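Local coordinates for protein sialyltransferase 0160 (Photobacterium damselae, PDB 4R84) that transfers sialic acid from CMP-sialic acid to acceptor sugars, as a glycosyltransferase of the GT-B structural group, at residues Trp62-Thr65 with Pro69-Asn72; Ser238-Leu243 with Glu297-Val302; Leu453-Pro458 with Leu491-Glu496. All coordinates share one frame; numbering follows the deposited sequence.

Overall arrangement
The three contacts follow one another along the chain without interleaving. Interaction 1 lies within the N-terminal PKD-like part, between strand 59-66 and the loop that follows it, about 55 Å and 60 Å, centre to centre, from interactions 2 and 3 and on the opposite side of the chain's centre. Interactions 2 and 3 belong to the sialyltransferase part, with centres about 13 Å apart, and they touch: Tyr299 CD1 lies 3.8 Å from Leu491 CD2. Helix 483-490 packs against both. Through Leu453, interaction 3 reaches the bound donor analogue, CMP-3-fluoro-sialic acid, whereas interaction 1 is remote from it.

Interaction 1: Trp62-Thr65 with Pro69-Asn72; sequences WEQT and PILN
Gln64 reaches from strand 59-66 to the backbone of Ile70 and Leu71, and its OE1 alone makes the two hydrogen bonds of the contact. Ile70 N donates to Gln64 OE1 at 2.9 Å, in the plane of the side-chain carbonyl and on a lone pair. Leu71 N lies 3.2 Å from Gln64 OE1. This second donor is tilted 27° out of the carbonyl plane. Two successive backbone NH groups thus converge on one amide oxygen, and at this point the returning loop is held to the strand by a side chain; further along, Lys76 of the same loop is joined to Trp62 by a backbone hydrogen bond. The span is bridged by an almost fully stretched glutamine: CG stands opposite the backbone N (chi1 -175°) and CD continues the zigzag. At the far end of the same amide, NE2 is hydrogen-bonded to the carbonyl oxygens of Cys66 and Thr68, so both halves of the group are engaged and its rotation is fixed.

Leu71 supplies the apolar half. Its CD2 methyl comes up against the strand backbone, 3.8 Å from Glu63 CA and equally far from Trp62 O, and lies 4.3 Å from Trp62 CB. The indole itself turns off into the interior. Ile70 adds a flank, with CG2 3.7 Å from Gln64 OE1.

This small surface contact closes the turn that follows strand 59-66 in the PKD-like domain, next to the Cys66-Cys95 disulfide. Strand 92-101 pairs antiparallel with strand 59-66, while Ile70 and Leu71 rest on Phe83 and Phe81 of strand 81-84.

Interaction 2: Ser238-Leu243 with Glu297-Val302; sequences SEYVSL and EDYLDV
Tyr240 and Tyr299 bring their rings together between helix 237-246 and the short helix 299-302, in the sialyltransferase part of this GT-B, Rossmann-type enzyme. Both helices pack on Phe294 of strand 290-294 in the mixed sheet, the first through Tyr240 and Leu243, the second through Leu300. The ring planes meet obliquely, at 56°, with centroids 5.7 Å apart. The two side chains run past each other in opposite directions, so that contact is made by their flanks: CD2 of Tyr240 lies 3.5 Å from CD2 of Tyr299. The CB of Tyr299 sits in the plane of the Tyr240 ring, at its edge, 3.8 Å from Tyr240 CE2.

The torsions account for the opposed directions. Tyr299 has CG opposite its backbone N (chi1 -173°), which sends the ring across to the neighbouring helix. Tyr240 has CG opposite its carbonyl carbon (chi1 -67°), and its ring passes along the base of Tyr299 toward the loop before helix 299-302. There its hydroxyl is hydrogen-bonded to Asp234 and to the backbone N of Arg296, which fixes the outer end of the ring. A polar group is thereby satisfied inside an otherwise apolar contact.

Leu243, one helical turn beyond Tyr240, meets the Tyr299 ring at its edge. Val487 of helix 483-490 touches both tyrosines, linking the pair to that helix. No hydrogen bond joins the two segments, and the contact is made by apolar side-chain atoms of these three residues. The Leu243 CB lies in the plane of the Tyr299 ring, beyond its edge, 3.9 Å from Tyr299 CE2.

Interaction 3: Leu453-Pro458 with Leu491-Glu496; sequences LYFTIP and LGIVKE. With CSF (cytidine-5'-monophosphate-3-fluoro-N-acetyl-neuraminic acid), chain E.
Phe455 offers one ring face to Ile493, the CH-pi contact at the centre of this interaction. The CD1 methyl of Ile493 stands 4.1 Å from the centroid of the Phe455 ring and only 5° off the ring normal, squarely above the middle. In Ile493, CG1 stands opposite the carbonyl carbon (chi1 -61°) and CD1 lies anti to CA, which carries the methyl out to the ring.

Apolar packing adds Leu491, which crosses Phe455 at about a right angle, its CD1 lying 4.0 Å from Phe455 CE2. Separately, the second methyl of Ile493, CG2, sits beside a backbone carbonyl, 3.8 Å from Tyr454 O. Between the two aliphatic residues, Gly492 takes a positive phi in a Schellman motif that ends helix 483-490.

Ligand contact comes from the other side of the 3-10 segment 453-455: Leu453 CD2 lies 3.8 Å from C4 of the cytosine of the bound donor analogue. The 3-10 segment therefore has the nucleotide base on one flank and the loop 491-496 on the other.

In the fold, Phe455 also packs on Leu484, Val487 and Met488 of helix 483-490, while Tyr454 and Val494 both rest on Ile465 of strand 462-468.

Interaction 1: Trp62-Thr65 with Pro69-Asn72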
loop_
_atom_site.group_PDB
_atom_site.type_symbol
_atom_site.label_atom_id
_atom_site.label_comp_id
_atom_site.label_asym_id
_atom_site.label_seq_id
_atom_site.Cartn_x
_atom_site.Cartn_y
_atom_site.Cartn_z
ATOM N N TRP A 62 7.255 -12.619 -42.935
ATOM C CA TRP A 62 6.281 -12.204 -41.926
ATOM C C TRP A 62 4.911 -12.130 -42.587
ATOM O O TRP A 62 4.797 -11.753 -43.761
ATOM C CB TRP A 62 6.635 -10.835 -41.334
ATOM C CG TRP A 62 7.691 -10.824 -40.269
ATOM C CD1 TRP A 62 9.003 -10.467 -40.419
ATOM C CD2 TRP A 62 7.523 -11.166 -38.896
ATOM N NE1 TRP A 62 9.659 -10.571 -39.220
ATOM C CE2 TRP A 62 8.771 -10.995 -38.267
ATOM C CE3 TRP A 62 6.435 -11.586 -38.132
ATOM C CZ2 TRP A 62 8.963 -11.247 -36.914
ATOM C CZ3 TRP A 62 6.626 -11.843 -36.787
ATOM C CH2 TRP A 62 7.878 -11.664 -36.189
ATOM N N GLU A 63 3.882 -12.494 -41.838
ATOM C CA GLU A 63 2.501 -12.326 -42.267
ATOM C C GLU A 63 1.641 -11.944 -41.065
ATOM O O GLU A 63 1.923 -12.346 -39.933
ATOM C CB GLU A 63 1.964 -13.588 -42.937
ATOM C CG GLU A 63 2.012 -14.830 -42.082
ATOM C CD GLU A 63 1.462 -16.047 -42.808
ATOM O OE1 GLU A 63 2.231 -17.012 -43.006
ATOM O OE2 GLU A 63 0.270 -16.037 -43.189
ATOM N N GLN A 64 0.593 -11.173 -41.315
ATOM C CA GLN A 64 -0.350 -10.800 -40.261
ATOM C C GLN A 64 -1.568 -11.720 -40.284
ATOM O O GLN A 64 -2.176 -11.910 -41.334
ATOM C CB GLN A 64 -0.776 -9.348 -40.417
ATOM C CG GLN A 64 -1.661 -8.874 -39.274
ATOM C CD GLN A 64 -2.095 -7.448 -39.451
ATOM O OE1 GLN A 64 -1.627 -6.755 -40.352
ATOM N NE2 GLN A 64 -2.975 -6.982 -38.569
ATOM N N THR A 65 -1.911 -12.313 -39.141
ATOM C CA THR A 65 -2.978 -13.317 -39.117
ATOM C C THR A 65 -4.281 -12.884 -38.439
ATOM O O THR A 65 -5.292 -13.574 -38.564
ATOM C CB THR A 65 -2.492 -14.625 -38.451
ATOM O OG1 THR A 65 -2.122 -14.364 -37.094
ATOM C CG2 THR A 65 -1.287 -15.200 -39.184
ATOM N N PRO A 69 -5.597 -4.802 -40.880
ATOM C CA PRO A 69 -4.340 -4.857 -41.631
ATOM C C PRO A 69 -3.412 -3.679 -41.354
ATOM O O PRO A 69 -3.833 -2.526 -41.420
ATOM C CB PRO A 69 -4.809 -4.844 -43.097
ATOM C CG PRO A 69 -6.169 -5.469 -43.041
ATOM C CD PRO A 69 -6.774 -5.002 -41.743
ATOM N N ILE A 70 -2.160 -3.978 -41.018
ATOM C CA ILE A 70 -1.217 -2.945 -40.616
ATOM C C ILE A 70 0.209 -3.278 -41.065
ATOM O O ILE A 70 1.093 -2.416 -41.059
ATOM C CB ILE A 70 -1.250 -2.740 -39.072
ATOM C CG1 ILE A 70 -0.649 -1.387 -38.685
ATOM C CG2 ILE A 70 -0.538 -3.872 -38.378
ATOM C CD1 ILE A 70 -0.814 -1.050 -37.194
ATOM N N LEU A 71 0.422 -4.518 -41.492
ATOM C CA LEU A 71 1.746 -4.938 -41.920
ATOM C C LEU A 71 2.065 -4.271 -43.245
ATOM O O LEU A 71 1.291 -4.398 -44.188
ATOM C CB LEU A 71 1.822 -6.463 -42.058
ATOM C CG LEU A 71 3.216 -7.049 -42.305
ATOM C CD1 LEU A 71 4.143 -6.713 -41.161
ATOM C CD2 LEU A 71 3.158 -8.555 -42.526
ATOM N N ASN A 72 3.197 -3.568 -43.310
ATOM C CA ASN A 72 3.658 -2.961 -44.559
ATOM C C ASN A 72 4.255 -4.027 -45.471
ATOM O O ASN A 72 4.893 -4.967 -45.001
ATOM C CB ASN A 72 4.712 -1.884 -44.295
ATOM C CG ASN A 72 4.157 -0.679 -43.569
ATOM O OD1 ASN A 72 3.113 -0.141 -43.940
ATOM N ND2 ASN A 72 4.865 -0.234 -42.540
#

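Interaction 2: Ser238-Leu243 with Glu297-Val302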
loop_
_atom_site.group_PDB
_atom_site.type_symbol
_atom_site.label_atom_id
_atom_site.label_comp_id
_atom_site.label_asym_id
_atom_site.label_seq_id
_atom_site.Cartn_x
_atom_site.Cartn_y
_atom_site.Cartn_z
ATOM N N SER A 238 -7.662 2.606 13.161
ATOM C CA SER A 238 -8.844 3.451 13.039
ATOM C C SER A 238 -9.982 2.782 12.253
ATOM O O SER A 238 -11.137 2.905 12.647
ATOM C CB SER A 238 -8.464 4.795 12.407
ATOM O OG SER A 238 -9.229 5.068 11.248
ATOM N N GLU A 239 -9.660 2.047 11.188
ATOM C CA GLU A 239 -10.685 1.342 10.417
ATOM C C GLU A 239 -11.381 0.278 11.261
ATOM O O GLU A 239 -12.542 -0.028 11.035
ATOM C CB GLU A 239 -10.096 0.690 9.162
ATOM C CG GLU A 239 -9.909 1.654 7.978
ATOM C CD GLU A 239 -8.519 2.283 7.937
ATOM O OE1 GLU A 239 -7.751 2.099 8.915
ATOM O OE2 GLU A 239 -8.191 2.959 6.927
ATOM N N TYR A 240 -10.655 -0.306 12.209
ATOM C CA TYR A 240 -11.191 -1.394 13.034
ATOM C C TYR A 240 -12.054 -0.843 14.157
ATOM O O TYR A 240 -13.102 -1.396 14.450
ATOM C CB TYR A 240 -10.027 -2.272 13.556
ATOM C CG TYR A 240 -9.430 -2.948 12.351
ATOM C CD1 TYR A 240 -8.539 -2.265 11.523
ATOM C CD2 TYR A 240 -9.844 -4.224 11.962
ATOM C CE1 TYR A 240 -8.054 -2.837 10.361
ATOM C CE2 TYR A 240 -9.348 -4.811 10.811
ATOM C CZ TYR A 240 -8.457 -4.112 10.010
ATOM O OH TYR A 240 -7.963 -4.661 8.844
ATOM N N VAL A 241 -11.636 0.277 14.738
ATOM C CA VAL A 241 -12.460 0.976 15.709
ATOM C C VAL A 241 -13.772 1.412 15.060
ATOM O O VAL A 241 -14.838 1.309 15.671
ATOM C CB VAL A 241 -11.731 2.199 16.304
ATOM C CG1 VAL A 241 -12.688 3.033 17.147
ATOM C CG2 VAL A 241 -10.553 1.742 17.161
ATOM N N SER A 242 -13.700 1.886 13.814
ATOM C CA SER A 242 -14.907 2.323 13.119
ATOM C C SER A 242 -15.841 1.154 12.852
ATOM O O SER A 242 -17.056 1.284 12.981
ATOM C CB SER A 242 -14.556 3.012 11.788
ATOM O OG SER A 242 -13.811 4.193 12.031
ATOM N N LEU A 243 -15.271 0.021 12.463
ATOM C CA LEU A 243 -16.043 -1.194 12.237
ATOM C C LEU A 243 -16.673 -1.676 13.548
ATOM O O LEU A 243 -17.841 -2.059 13.582
ATOM C CB LEU A 243 -15.160 -2.285 11.616
ATOM C CG LEU A 243 -14.943 -2.153 10.092
ATOM C CD1 LEU A 243 -13.826 -3.074 9.636
ATOM C CD2 LEU A 243 -16.239 -2.446 9.344
ATOM N N GLU A 297 -7.793 -9.036 7.832
ATOM C CA GLU A 297 -9.000 -9.445 7.128
ATOM C C GLU A 297 -9.833 -10.389 7.984
ATOM O O GLU A 297 -11.055 -10.426 7.875
ATOM C CB GLU A 297 -8.672 -10.112 5.783
ATOM C CG GLU A 297 -9.929 -10.417 4.976
ATOM C CD GLU A 297 -9.679 -11.329 3.779
ATOM O OE1 GLU A 297 -8.551 -11.842 3.638
ATOM O OE2 GLU A 297 -10.621 -11.541 2.987
ATOM N N ASP A 298 -9.165 -11.145 8.850
ATOM C CA ASP A 298 -9.875 -12.105 9.681
ATOM C C ASP A 298 -10.796 -11.443 10.708
ATOM O O ASP A 298 -11.626 -12.125 11.297
ATOM C CB ASP A 298 -8.882 -13.033 10.386
ATOM C CG ASP A 298 -7.880 -12.284 11.238
ATOM O OD1 ASP A 298 -7.486 -11.163 10.860
ATOM O OD2 ASP A 298 -7.471 -12.830 12.283
ATOM N N TYR A 299 -10.695 -10.125 10.889
ATOM C CA TYR A 299 -11.628 -9.434 11.763
ATOM C C TYR A 299 -13.051 -9.670 11.264
ATOM O O TYR A 299 -13.974 -9.810 12.061
ATOM C CB TYR A 299 -11.319 -7.928 11.850
ATOM C CG TYR A 299 -12.166 -7.208 12.870
ATOM C CD1 TYR A 299 -12.281 -7.706 14.164
ATOM C CD2 TYR A 299 -12.815 -6.016 12.569
ATOM C CE1 TYR A 299 -13.046 -7.061 15.113
ATOM C CE2 TYR A 299 -13.572 -5.358 13.516
ATOM C CZ TYR A 299 -13.689 -5.890 14.790
ATOM O OH TYR A 299 -14.450 -5.271 15.755
ATOM N N LEU A 300 -13.221 -9.767 9.946
ATOM C CA LEU A 300 -14.537 -10.005 9.367
ATOM C C LEU A 300 -15.039 -11.426 9.659
ATOM O O LEU A 300 -16.229 -11.708 9.503
ATOM C CB LEU A 300 -14.513 -9.776 7.852
ATOM C CG LEU A 300 -14.113 -8.373 7.411
ATOM C CD1 LEU A 300 -14.023 -8.333 5.876
ATOM C CD2 LEU A 300 -15.085 -7.337 7.937
ATOM N N ASP A 301 -14.120 -12.311 10.049
ATOM C CA ASP A 301 -14.449 -13.690 10.431
ATOM C C ASP A 301 -14.719 -13.808 11.926
ATOM O O ASP A 301 -15.735 -14.370 12.339
ATOM C CB ASP A 301 -13.314 -14.655 10.063
ATOM C CG ASP A 301 -13.083 -14.756 8.567
ATOM O OD1 ASP A 301 -14.073 -14.753 7.809
ATOM O OD2 ASP A 301 -11.905 -14.843 8.156
ATOM N N VAL A 302 -13.786 -13.311 12.736
ATOM C CA VAL A 302 -13.864 -13.531 14.190
ATOM C C VAL A 302 -14.956 -12.699 14.856
ATOM O O VAL A 302 -15.475 -13.078 15.904
ATOM C CB VAL A 302 -12.519 -13.244 14.901
ATOM C CG1 VAL A 302 -11.431 -14.165 14.364
ATOM C CG2 VAL A 302 -12.114 -11.785 14.752
#

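Interaction 3: Leu453-Pro458 with Leu491-Glu496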
loop_
_atom_site.group_PDB
_atom_site.type_symbol
_atom_site.label_atom_id
_atom_site.label_comp_id
_atom_site.label_asym_id
_atom_site.label_seq_id
_atom_site.Cartn_x
_atom_site.Cartn_y
_atom_site.Cartn_z
ATOM N N LEU A 453 0.538 1.136 15.471
ATOM C CA LEU A 453 1.601 0.256 15.023
ATOM C C LEU A 453 1.444 -1.171 15.573
ATOM O O LEU A 453 1.969 -2.115 14.988
ATOM C CB LEU A 453 2.973 0.834 15.408
ATOM C CG LEU A 453 3.371 0.884 16.891
ATOM C CD1 LEU A 453 4.034 -0.422 17.349
ATOM C CD2 LEU A 453 4.303 2.094 17.119
ATOM N N TYR A 454 0.732 -1.330 16.693
ATOM C CA TYR A 454 0.583 -2.662 17.295
ATOM C C TYR A 454 -0.359 -3.565 16.499
ATOM O O TYR A 454 -0.408 -4.771 16.737
ATOM C CB TYR A 454 0.109 -2.548 18.759
ATOM C CG TYR A 454 1.266 -2.240 19.669
ATOM C CD1 TYR A 454 2.095 -3.252 20.133
ATOM C CD2 TYR A 454 1.580 -0.928 19.988
ATOM C CE1 TYR A 454 3.191 -2.967 20.926
ATOM C CE2 TYR A 454 2.661 -0.634 20.772
ATOM C CZ TYR A 454 3.464 -1.649 21.238
ATOM O OH TYR A 454 4.541 -1.321 22.019
ATOM N N PHE A 455 -1.071 -2.996 15.529
ATOM C CA PHE A 455 -1.986 -3.796 14.730
ATOM C C PHE A 455 -1.288 -4.611 13.648
ATOM O O PHE A 455 -1.901 -5.470 13.022
ATOM C CB PHE A 455 -3.045 -2.895 14.104
ATOM C CG PHE A 455 -4.272 -2.784 14.935
ATOM C CD1 PHE A 455 -4.208 -2.222 16.204
ATOM C CD2 PHE A 455 -5.478 -3.273 14.485
ATOM C CE1 PHE A 455 -5.332 -2.123 16.986
ATOM C CE2 PHE A 455 -6.610 -3.177 15.272
ATOM C CZ PHE A 455 -6.536 -2.608 16.522
ATOM N N THR A 456 -0.003 -4.375 13.434
ATOM C CA THR A 456 0.701 -5.195 12.460
ATOM C C THR A 456 1.909 -5.873 13.088
ATOM O O THR A 456 2.930 -6.094 12.445
ATOM C CB THR A 456 1.116 -4.379 11.225
ATOM O OG1 THR A 456 1.785 -3.179 11.632
ATOM C CG2 THR A 456 -0.112 -4.013 10.407
ATOM N N ILE A 457 1.775 -6.205 14.366
ATOM C CA ILE A 457 2.775 -7.021 15.039
ATOM C C ILE A 457 2.146 -8.357 15.419
ATOM O O ILE A 457 1.083 -8.371 16.039
ATOM C CB ILE A 457 3.305 -6.348 16.307
ATOM C CG1 ILE A 457 3.831 -4.938 16.017
ATOM C CG2 ILE A 457 4.390 -7.206 16.948
ATOM C CD1 ILE A 457 4.285 -4.212 17.277
ATOM N N PRO A 458 2.795 -9.480 15.048
ATOM C CA PRO A 458 2.307 -10.799 15.473
ATOM C C PRO A 458 2.132 -10.839 16.979
ATOM O O PRO A 458 2.962 -10.272 17.708
ATOM C CB PRO A 458 3.413 -11.754 15.014
ATOM C CG PRO A 458 4.066 -11.044 13.851
ATOM C CD PRO A 458 4.016 -9.576 14.224
ATOM N N LEU A 491 -9.188 -9.746 18.308
ATOM C CA LEU A 491 -8.178 -10.136 17.329
ATOM C C LEU A 491 -7.024 -10.932 17.943
ATOM O O LEU A 491 -6.165 -11.428 17.227
ATOM C CB LEU A 491 -7.635 -8.892 16.618
ATOM C CG LEU A 491 -8.572 -8.228 15.609
ATOM C CD1 LEU A 491 -7.973 -6.898 15.139
ATOM C CD2 LEU A 491 -8.828 -9.156 14.434
ATOM N N GLY A 492 -6.978 -11.042 19.270
ATOM C CA GLY A 492 -5.929 -11.824 19.900
ATOM C C GLY A 492 -4.569 -11.144 19.926
ATOM O O GLY A 492 -3.539 -11.782 20.170
ATOM N N ILE A 493 -4.563 -9.836 19.726
ATOM C CA ILE A 493 -3.313 -9.099 19.723
ATOM C C ILE A 493 -2.793 -9.029 21.138
ATOM O O ILE A 493 -1.602 -9.201 21.389
ATOM C CB ILE A 493 -3.487 -7.683 19.162
ATOM C CG1 ILE A 493 -3.968 -7.769 17.711
ATOM C CG2 ILE A 493 -2.176 -6.905 19.273
ATOM C CD1 ILE A 493 -4.322 -6.428 17.101
ATOM N N VAL A 494 -3.712 -8.784 22.057
ATOM C CA VAL A 494 -3.394 -8.791 23.477
ATOM C C VAL A 494 -4.458 -9.558 24.251
ATOM O O VAL A 494 -5.582 -9.743 23.779
ATOM C CB VAL A 494 -3.309 -7.364 24.056
ATOM C CG1 VAL A 494 -2.136 -6.613 23.489
ATOM C CG2 VAL A 494 -4.591 -6.622 23.795
ATOM N N LYS A 495 -4.083 -9.979 25.456
ATOM C CA LYS A 495 -5.032 -10.420 26.458
ATOM C C LYS A 495 -5.153 -9.311 27.505
ATOM O O LYS A 495 -4.346 -8.383 27.521
ATOM C CB LYS A 495 -4.570 -11.739 27.079
ATOM C CG LYS A 495 -4.543 -12.877 26.083
ATOM C CD LYS A 495 -4.163 -14.195 26.742
ATOM C CE LYS A 495 -4.341 -15.339 25.757
ATOM N NZ LYS A 495 -3.401 -15.219 24.605
ATOM N N GLU A 496 -6.159 -9.394 28.368
ATOM C CA GLU A 496 -6.418 -8.318 29.310
ATOM C C GLU A 496 -5.216 -8.005 30.187
ATOM O O GLU A 496 -4.956 -6.840 30.484
ATOM C CB GLU A 496 -7.622 -8.642 30.190
ATOM C CG GLU A 496 -8.948 -8.444 29.489
ATOM C CD GLU A 496 -10.096 -8.294 30.468
ATOM O OE1 GLU A 496 -11.199 -7.897 30.032
ATOM O OE2 GLU A 496 -9.885 -8.550 31.674
HETATM C C5A CSF E . -3.977 9.171 18.190
HETATM C C4A CSF E . -3.727 9.374 16.701
HETATM C C2A CSF E . -1.242 9.396 17.184
HETATM O O6A CSF E . -1.595 9.156 18.559
HETATM C C6A CSF E . -2.790 8.413 18.770
HETATM C C3A CSF E . -2.401 10.107 16.463
HETATM O O4A CSF E . -4.817 10.122 16.148
HETATM N N5A CSF E . -5.186 8.401 18.378
HETATM C C7A CSF E . -2.966 8.255 20.267
HETATM C C8A CSF E . -1.794 7.487 20.854
HETATM C C9A CSF E . -2.065 7.144 22.314
HETATM O O9A CSF E . -0.951 6.393 22.794
HETATM O O8A CSF E . -1.654 6.270 20.122
HETATM O O7A CSF E . -3.011 9.546 20.877
HETATM C C1A CSF E . -0.008 10.273 17.146
HETATM O OBA CSF E . 0.524 10.509 16.043
HETATM O OAA CSF E . 0.446 10.753 18.212
HETATM O O1A CSF E . -0.963 8.200 16.453
HETATM O O2A CSF E . -0.811 5.715 16.423
HETATM N N1 CSF E . 5.035 5.878 15.433
HETATM C C2 CSF E . 6.317 5.306 15.400
HETATM N N3 CSF E . 6.950 5.006 16.556
HETATM C C4 CSF E . 6.335 5.252 17.733
HETATM C C5 CSF E . 5.066 5.831 17.778
HETATM C C6 CSF E . 4.422 6.152 16.587
HETATM C "C3'" CSF E . 2.318 5.225 13.821
HETATM C "C2'" CSF E . 3.771 5.040 13.472
HETATM C "C1'" CSF E . 4.412 6.231 14.147
HETATM O "O4'" CSF E . 3.388 7.209 14.347
HETATM C "C4'" CSF E . 2.178 6.729 13.763
HETATM P PA CSF E . -0.054 6.933 16.890
HETATM O "O5'" CSF E . 1.206 6.966 15.925
HETATM C "C5'" CSF E . 0.997 7.253 14.550
HETATM O "O3'" CSF E . 1.469 4.526 12.919
HETATM O "O2'" CSF E . 3.970 5.206 12.062
HETATM N N4 CSF E . 6.967 4.951 18.894
HETATM O O2 CSF E . 6.862 5.083 14.286
HETATM O O3A CSF E . 0.457 7.034 18.302
HETATM C C10 CSF E . -6.182 8.788 19.179
HETATM O O10 CSF E . -6.189 9.871 19.747
HETATM C C11 CSF E . -7.292 7.789 19.355
HETATM F F3A CSF E . -2.479 11.396 16.935
#